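Side-chain contacts in L-lysine 6-monooxygenase (Pseudomonas syringae pv. tomato, PDB 5CQF), which probably hydroxylates the side-chain amino group of L-lysine with the help of FAD and NADPH, a step in siderophore biosynthesis: residues 220-223 / 224-228; 271-274 / 275-278; 298-302 / 303-307; 398-401 / 402-405. All blocks are in the same frame, centred on the assembly; numbering follows the deposited sequence.

Contact 1: residues 220-223 / 224-228; sequences VLEL and VSRDP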
# COMPACT_ATOMS: atom_id res chain seq x y z
N VAL A 220 11.49 17.03 14.03
CA VAL A 220 12.60 16.11 14.04
C VAL A 220 13.00 15.80 12.62
O VAL A 220 14.17 15.88 12.28
CB VAL A 220 12.27 14.82 14.81
CG1 VAL A 220 13.37 13.78 14.65
CG2 VAL A 220 12.11 15.14 16.29
N LEU A 221 12.03 15.44 11.81
CA LEU A 221 12.31 15.08 10.42
C LEU A 221 13.00 16.20 9.69
O LEU A 221 13.95 15.97 8.93
CB LEU A 221 11.03 14.70 9.70
CG LEU A 221 11.13 14.23 8.23
CD1 LEU A 221 11.98 12.98 8.10
CD2 LEU A 221 9.73 13.93 7.72
N GLU A 222 12.54 17.42 9.91
CA GLU A 222 13.06 18.54 9.16
C GLU A 222 14.50 18.80 9.60
O GLU A 222 15.39 19.08 8.76
CB GLU A 222 12.18 19.76 9.32
CG GLU A 222 12.76 21.05 8.73
CD GLU A 222 12.77 21.12 7.20
OE1 GLU A 222 11.92 20.46 6.56
OE2 GLU A 222 13.61 21.88 6.65
N LEU A 223 14.77 18.66 10.89
CA LEU A 223 16.12 18.87 11.37
C LEU A 223 17.09 17.83 10.82
O LEU A 223 18.13 18.20 10.26
CB LEU A 223 16.19 18.87 12.88
CG LEU A 223 15.45 20.00 13.57
CD1 LEU A 223 15.51 19.74 15.06
CD2 LEU A 223 16.05 21.38 13.24
N VAL A 224 16.80 16.53 10.97
CA VAL A 224 17.71 15.52 10.44
C VAL A 224 17.73 15.55 8.91
O VAL A 224 18.65 15.03 8.31
CB VAL A 224 17.40 14.08 10.91
CG1 VAL A 224 17.51 13.95 12.42
CG2 VAL A 224 16.03 13.62 10.43
N SER A 225 16.73 16.16 8.27
CA SER A 225 16.76 16.32 6.82
C SER A 225 17.69 17.43 6.35
O SER A 225 18.19 17.36 5.26
CB SER A 225 15.37 16.61 6.25
OG SER A 225 14.57 15.48 6.35
N ARG A 226 17.86 18.47 7.13
CA ARG A 226 18.50 19.66 6.61
C ARG A 226 20.00 19.56 6.62
O ARG A 226 20.64 20.32 5.93
CB ARG A 226 18.09 20.87 7.42
CG ARG A 226 16.68 21.33 7.15
CD ARG A 226 16.62 22.49 6.17
NE ARG A 226 15.65 23.47 6.65
CZ ARG A 226 15.94 24.71 7.04
NH1 ARG A 226 14.96 25.49 7.46
NH2 ARG A 226 17.19 25.18 6.99
N ASP A 227 20.56 18.66 7.41
CA ASP A 227 21.99 18.70 7.69
C ASP A 227 22.40 17.34 8.24
O ASP A 227 21.88 16.91 9.26
CB ASP A 227 22.26 19.80 8.71
CG ASP A 227 23.74 19.94 9.06
OD1 ASP A 227 24.49 18.95 8.91
OD2 ASP A 227 24.13 21.05 9.51
N PRO A 228 23.35 16.68 7.59
CA PRO A 228 23.64 15.29 7.97
C PRO A 228 24.42 15.10 9.28
O PRO A 228 24.61 13.97 9.75
CB PRO A 228 24.47 14.76 6.78
CG PRO A 228 24.42 15.82 5.73
CD PRO A 228 24.20 17.11 6.46

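Contact 2: residues 271-274 / 275-278; sequences QRFL and DWSR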
# COMPACT_ATOMS: atom_id res chain seq x y z
N GLN A 271 -16.29 14.86 33.41
CA GLN A 271 -15.00 14.87 34.10
C GLN A 271 -14.43 13.46 34.25
O GLN A 271 -13.23 13.25 34.01
CB GLN A 271 -15.10 15.54 35.47
CG GLN A 271 -13.74 15.79 36.12
CD GLN A 271 -12.81 16.60 35.21
OE1 GLN A 271 -11.78 16.09 34.71
NE2 GLN A 271 -13.19 17.87 34.94
N ARG A 272 -15.28 12.49 34.62
CA ARG A 272 -14.87 11.09 34.62
C ARG A 272 -14.39 10.64 33.24
O ARG A 272 -13.42 9.89 33.13
CB ARG A 272 -15.99 10.17 35.10
CG ARG A 272 -16.31 10.29 36.59
CD ARG A 272 -17.04 9.06 37.13
NE ARG A 272 -18.37 8.80 36.54
CZ ARG A 272 -19.49 9.50 36.78
NH1 ARG A 272 -20.63 9.15 36.20
NH2 ARG A 272 -19.48 10.57 37.58
N PHE A 273 -15.08 11.10 32.19
CA PHE A 273 -14.69 10.78 30.82
C PHE A 273 -13.35 11.38 30.46
O PHE A 273 -12.54 10.68 29.91
CB PHE A 273 -15.74 11.22 29.84
CG PHE A 273 -15.40 10.94 28.40
CD1 PHE A 273 -15.68 9.70 27.82
CD2 PHE A 273 -14.79 11.92 27.61
CE1 PHE A 273 -15.38 9.45 26.48
CE2 PHE A 273 -14.49 11.66 26.26
CZ PHE A 273 -14.78 10.43 25.70
N LEU A 274 -13.11 12.64 30.79
CA LEU A 274 -11.84 13.27 30.49
C LEU A 274 -10.68 12.69 31.28
O LEU A 274 -9.56 12.58 30.77
CB LEU A 274 -11.90 14.78 30.73
CG LEU A 274 -12.80 15.59 29.80
CD1 LEU A 274 -12.86 17.05 30.25
CD2 LEU A 274 -12.32 15.47 28.37
N ASP A 275 -10.92 12.31 32.53
CA ASP A 275 -9.88 11.63 33.30
C ASP A 275 -9.46 10.30 32.68
O ASP A 275 -8.26 10.03 32.59
CB ASP A 275 -10.31 11.44 34.77
CG ASP A 275 -10.42 12.76 35.51
OD1 ASP A 275 -9.94 13.80 34.97
OD2 ASP A 275 -11.00 12.75 36.62
N TRP A 276 -10.43 9.49 32.25
CA TRP A 276 -10.12 8.31 31.46
C TRP A 276 -9.44 8.73 30.15
O TRP A 276 -8.34 8.29 29.85
CB TRP A 276 -11.38 7.45 31.17
CG TRP A 276 -11.09 6.34 30.15
CD1 TRP A 276 -10.54 5.09 30.39
CD2 TRP A 276 -11.30 6.41 28.74
NE1 TRP A 276 -10.40 4.40 29.21
CE2 TRP A 276 -10.85 5.19 28.18
CE3 TRP A 276 -11.81 7.40 27.89
CZ2 TRP A 276 -10.92 4.94 26.81
CZ3 TRP A 276 -11.87 7.15 26.54
CH2 TRP A 276 -11.43 5.93 26.01
N SER A 277 -10.09 9.60 29.39
CA SER A 277 -9.58 10.06 28.09
C SER A 277 -8.13 10.58 28.13
O SER A 277 -7.29 10.23 27.27
CB SER A 277 -10.52 11.13 27.53
OG SER A 277 -9.98 11.72 26.38
N ARG A 278 -7.82 11.39 29.14
CA ARG A 278 -6.47 11.92 29.32
C ARG A 278 -5.41 10.86 29.66
O ARG A 278 -4.26 10.98 29.26
CB ARG A 278 -6.46 13.06 30.35
CG ARG A 278 -6.90 14.37 29.73
CD ARG A 278 -7.60 15.30 30.69
NE ARG A 278 -8.11 16.47 29.98
CZ ARG A 278 -8.81 17.45 30.55
NH1 ARG A 278 -9.10 17.38 31.85
NH2 ARG A 278 -9.22 18.50 29.82

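Contact 3: residues 298-302 / 303-307; sequences YEDSI and AGRTR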
# COMPACT_ATOMS: atom_id res chain seq x y z
N TYR A 298 16.68 5.02 9.55
CA TYR A 298 17.20 3.70 9.17
C TYR A 298 18.28 3.79 8.09
O TYR A 298 19.31 3.16 8.21
CB TYR A 298 16.07 2.79 8.66
CG TYR A 298 16.53 1.40 8.33
CD1 TYR A 298 17.09 1.10 7.09
CD2 TYR A 298 16.40 0.38 9.25
CE1 TYR A 298 17.52 -0.18 6.80
CE2 TYR A 298 16.84 -0.91 8.97
CZ TYR A 298 17.39 -1.20 7.73
OH TYR A 298 17.83 -2.49 7.48
N GLU A 299 18.02 4.52 7.01
CA GLU A 299 19.01 4.70 5.94
C GLU A 299 20.29 5.31 6.48
O GLU A 299 21.37 4.79 6.24
CB GLU A 299 18.45 5.57 4.80
CG GLU A 299 17.37 4.88 3.98
CD GLU A 299 17.80 3.55 3.37
OE1 GLU A 299 18.78 3.52 2.59
OE2 GLU A 299 17.14 2.54 3.65
N ASP A 300 20.17 6.37 7.27
CA ASP A 300 21.32 6.94 7.98
C ASP A 300 22.16 5.91 8.71
O ASP A 300 23.39 6.00 8.71
CB ASP A 300 20.83 7.93 9.03
CG ASP A 300 20.88 9.36 8.58
OD1 ASP A 300 20.58 9.67 7.40
OD2 ASP A 300 21.20 10.16 9.47
N SER A 301 21.52 4.95 9.38
CA SER A 301 22.23 3.96 10.21
C SER A 301 23.01 2.95 9.39
O SER A 301 23.83 2.25 9.92
CB SER A 301 21.24 3.17 11.06
OG SER A 301 20.56 2.20 10.25
N ILE A 302 22.71 2.83 8.11
CA ILE A 302 23.45 1.89 7.27
C ILE A 302 24.90 2.35 7.17
O ILE A 302 25.79 1.54 7.21
CB ILE A 302 22.80 1.79 5.89
CG1 ILE A 302 21.42 1.16 6.02
CG2 ILE A 302 23.67 0.98 4.96
CD1 ILE A 302 20.52 1.40 4.82
N ALA A 303 25.10 3.66 7.05
CA ALA A 303 26.41 4.29 7.01
C ALA A 303 27.07 4.55 8.36
O ALA A 303 28.18 5.07 8.40
CB ALA A 303 26.32 5.61 6.25
N GLY A 304 26.40 4.21 9.46
CA GLY A 304 26.97 4.27 10.80
C GLY A 304 26.45 5.42 11.64
O GLY A 304 26.60 5.42 12.87
N ARG A 305 25.85 6.41 11.00
CA ARG A 305 25.28 7.53 11.73
C ARG A 305 24.03 7.11 12.46
O ARG A 305 23.05 6.75 11.84
CB ARG A 305 24.96 8.67 10.77
CG ARG A 305 26.20 9.41 10.30
CD ARG A 305 25.91 10.38 9.17
NE ARG A 305 25.48 9.65 7.97
CZ ARG A 305 24.35 9.86 7.30
NH1 ARG A 305 23.50 10.82 7.67
NH2 ARG A 305 24.07 9.12 6.23
N THR A 306 24.06 7.13 13.79
CA THR A 306 22.84 7.00 14.58
C THR A 306 22.59 8.36 15.23
O THR A 306 23.28 8.74 16.17
CB THR A 306 22.96 5.87 15.63
OG1 THR A 306 24.20 6.00 16.35
CG2 THR A 306 22.92 4.47 14.93
N ARG A 307 21.63 9.12 14.70
CA ARG A 307 21.53 10.57 14.96
C ARG A 307 20.25 11.03 15.65
O ARG A 307 20.09 12.23 15.90
CB ARG A 307 21.62 11.33 13.65
CG ARG A 307 22.97 11.25 13.00
CD ARG A 307 23.11 12.26 11.88
NE ARG A 307 22.17 12.15 10.75
CZ ARG A 307 21.31 13.09 10.36
NH1 ARG A 307 20.58 12.90 9.27
NH2 ARG A 307 21.17 14.23 11.03

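Contact 4: residues 398-401 / 402-405; sequences GLSE and RSHG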
# COMPACT_ATOMS: atom_id res chain seq x y z
N GLY A 398 -14.38 26.09 17.24
CA GLY A 398 -13.27 25.14 17.44
C GLY A 398 -13.68 24.05 18.41
O GLY A 398 -14.74 24.13 19.04
N LEU A 399 -12.86 23.02 18.49
CA LEU A 399 -13.01 21.98 19.49
C LEU A 399 -12.12 22.26 20.70
O LEU A 399 -11.19 23.06 20.63
CB LEU A 399 -12.67 20.62 18.89
CG LEU A 399 -13.74 20.11 17.90
CD1 LEU A 399 -13.25 18.87 17.18
CD2 LEU A 399 -15.04 19.80 18.62
N SER A 400 -12.46 21.62 21.81
CA SER A 400 -11.63 21.56 23.03
C SER A 400 -12.05 20.34 23.85
O SER A 400 -13.21 19.91 23.78
CB SER A 400 -11.80 22.80 23.90
OG SER A 400 -13.13 22.97 24.34
N GLU A 401 -11.11 19.80 24.60
CA GLU A 401 -11.42 18.71 25.51
C GLU A 401 -12.50 19.13 26.52
O GLU A 401 -13.44 18.38 26.77
CB GLU A 401 -10.13 18.18 26.19
CG GLU A 401 -9.21 17.52 25.16
CD GLU A 401 -8.09 16.64 25.73
OE1 GLU A 401 -7.59 15.77 24.98
OE2 GLU A 401 -7.69 16.83 26.89
N ARG A 402 -12.39 20.33 27.06
CA ARG A 402 -13.22 20.75 28.21
C ARG A 402 -14.69 20.95 27.80
O ARG A 402 -15.59 20.64 28.56
CB ARG A 402 -12.64 22.01 28.89
CG ARG A 402 -12.64 23.27 28.00
CD ARG A 402 -12.11 24.53 28.69
NE ARG A 402 -13.02 24.99 29.73
CZ ARG A 402 -14.16 25.64 29.50
NH1 ARG A 402 -14.55 25.92 28.26
NH2 ARG A 402 -14.91 26.02 30.51
N SER A 403 -14.93 21.45 26.59
CA SER A 403 -16.29 21.69 26.12
C SER A 403 -16.82 20.55 25.25
O SER A 403 -18.02 20.32 25.21
CB SER A 403 -16.36 23.00 25.33
OG SER A 403 -16.12 24.11 26.17
N HIS A 404 -15.95 19.88 24.49
CA HIS A 404 -16.43 18.94 23.48
C HIS A 404 -15.82 17.55 23.54
O HIS A 404 -16.17 16.71 22.73
CB HIS A 404 -16.23 19.53 22.09
CG HIS A 404 -16.80 20.91 21.94
ND1 HIS A 404 -18.15 21.14 21.85
CD2 HIS A 404 -16.20 22.12 21.90
CE1 HIS A 404 -18.37 22.44 21.75
NE2 HIS A 404 -17.21 23.06 21.77
N GLY A 405 -14.92 17.30 24.49
CA GLY A 405 -14.32 15.98 24.62
C GLY A 405 -13.20 15.65 23.63
O GLY A 405 -12.59 14.58 23.72
O HOH W 1 -16.02 25.65 20.99
O HOH W 2 -13.84 25.38 25.58

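Contact 1: residues 220-223 / 224-228
With CG of Glu222 anti to its own backbone N (chi1 171°) and the chain bent at the next bond, the carboxylate of Glu222 swings along the helix toward Arg226, one turn further on. Arg226 comes to meet it by folding back at chi2 and chi3, and the two side chains form an i to i+4 salt bridge. Its short bond joins Arg226 NE to Glu222 OE2 at 2.6 Å. The oxygen lies in the guanidinium plane, at the edge, yet the carboxylate itself is turned 72° against that plane, so one oxygen makes the bridge and the groups do not pair side by side.

One residue before Glu222, Leu221 O is gripped twice by Ser225. Ser225 N donates to Leu221 O at 2.9 Å and Ser225 OG to the same Leu221 O at 2.7 Å, from opposite faces of the carbonyl plane. The hydroxyl is thus tied back onto the helix beside CD1 of Leu221. Farther along, Arg226 N bonds to Leu223 O at 3.2 Å, an i to i+3 bond, and keeps only a weak i to i+4 bond to Glu222 O, as the helix runs out.

Val220 and Leu223 pack on strand 206-210, while Leu221 and Ser225 touch Leu296 of helix 287-302. This is the C-terminal end of helix 214-226 in a beta-alpha-beta unit, strand 206-210 to strand 231-235, whose GxGxxA turn is consistent with the Rossmann-type dinucleotide-binding fold of this flavoprotein family.

Contact 2: residues 271-274 / 275-278
The guanidinium of Arg278 carries Leu274 CD1 over one face, the methyl standing 3.7 Å above the plane and displaced toward the rim, with Arg278 NH2 its nearest atom at 3.9 Å. The indole of Trp276 has the carbonyl oxygen of Phe273 at its edge, in the ring plane, CE3 lying 3.9 Å from Phe273 O. Between the two aromatic side chains themselves the meeting is oblique: the Phe273 ring and the six-membered ring of Trp276 have centroids 5.9 Å apart and planes at 48°, with Phe273 CE1 coming to 4.2 Å from Trp276 CZ3. Both side chains leave the helix with CG anti to the backbone N (chi1 179° for Phe273, 170° for Trp276), which sends the rings out along the same flank.

All of this is laid out on helix 267-280 by its regular i to i+4 ladder, in which Ser277 N donates to Phe273 O at 2.7 Å and Arg278 N to Leu274 O at 2.7 Å. The aromatic flank is a subunit interface. Phe273 meets Phe334 of the second subunit edge-to-face, and Trp276 does the same with Tyr313 of that subunit.

A different side of the helix looks into its own chain, where Leu274 touches Phe262 of helix 255-264. Arg278 reaches back alongside the Leu274 carbonyl, its CB, CG and CD all near that oxygen (CB to Leu274 O 3.2 Å), and its NE makes a salt bridge to Glu401.

Contact 3: residues 298-302 / 303-307
A single carboxylate oxygen, OD2 of Asp300, takes two arginines that follow it on the loop. Arg307 NE lies 2.6 Å from Asp300 OD2, nearly along the C-O axis, with the oxygen tilted 19° from the guanidinium plane, and Arg307 NH1 adds a weak bond to the same oxygen. Arg305 approaches from another direction: its NH1 makes a salt bridge to Asp300 OD2 at 3.0 Å, with the guanidinium turned 57° against the carboxylate and one of its faces over Asp300 CA. Each arginine chain runs extended to a bend at chi3, and that bend folds its head back toward the aspartate.

The backbone makes this return possible. Helix 287-302 closes in a Schellman motif, with Gly304 at positive phi (107°) reversing the chain. Its bonds are long and weak: Gly304 N to Ser301 O at 3.3 Å and Arg305 N to Asp300 O at 3.4 Å. Ser301 CA sits 3.3 Å from Arg305 O in a CA-H...O contact, while Ser301 OG donates back to Tyr298 O at 2.6 Å.

Glu299 and Tyr298 face the third subunit, the former in a salt bridge with its Arg107. Arg307 NH1 bonds to Val224 O and its NH2 to Ile230 O, so the network also ties the loop leading into strand 308-311 to the end of helix 214-226 and to the residue just before strand 231-235. Two positive groups around the buried Asp300 would be expected to favour its ionised form, and the cluster of two arginines and one aspartate keeps a formal surplus of one positive charge where helix gives way to loop.

Contact 4: residues 398-401 / 402-405
Arg402 lies in the first turn of the short helix 401-404, which opens with a serine N-cap at Ser400 straight after the loop from strand 393-396. Its CG passes 3.7 Å from Ser400 OG, and its chain then bends at chi3 and leads the guanidinium away to a salt bridge with Asp373. At that end Arg402 NH1 donates to a water lying in the guanidinium plane, at its edge.

Ser403 comes next and supplies the capping bond: its N donates to Ser400 OG at 3.3 Å. The cap oxygen can reach it because Ser400 holds OG between its backbone N and carbonyl carbon (chi1 61°). The water bound by Arg402 also donates to Ser403 OG and bonds to Ser400 OG, joining all three side chains.

His404 closes the first turn, N to Ser400 O at 2.8 Å. The imidazole has Ser403 CB over one face and Ser400 N near its edge. The Leu399 side chain crosses that of His404 at about a right angle, CD2 of Leu399 coming to 3.7 Å from His404 CB. His404 ND1 is hydrogen-bonded to His263 NE2, which together with the water on His404 NE2 should limit rotation of the ring.

Gly405 leaves the helix at positive phi, and its N bonds to Glu401 O at 2.9 Å from above the carbonyl plane. A second water spans the loop and the helix, donating to Gly398 O at 2.8 Å and lying 3.0 Å from His404 NE2.

The four contacts fall into two touching pairs. Contacts 1 and 3 have centres 13 Å apart and meet where Arg307 NH1 lies 3.0 Å from Val224 O, a probable hydrogen bond joining the end of helix 214-226 to the loop after helix 287-302. Contacts 2 and 4, centres 12 Å apart, are joined by the salt bridge from Arg278 NE to Glu401 OE2 (3.1 Å) and by Leu274 CD2 packing on Glu401 O. The pairs lie far apart: centres of contacts 1 and 2 are 37 Å from each other and those of contacts 3 and 4 are 42 Å. Contacts 2 and 3 both border neighbouring subunits, the second and the third respectively.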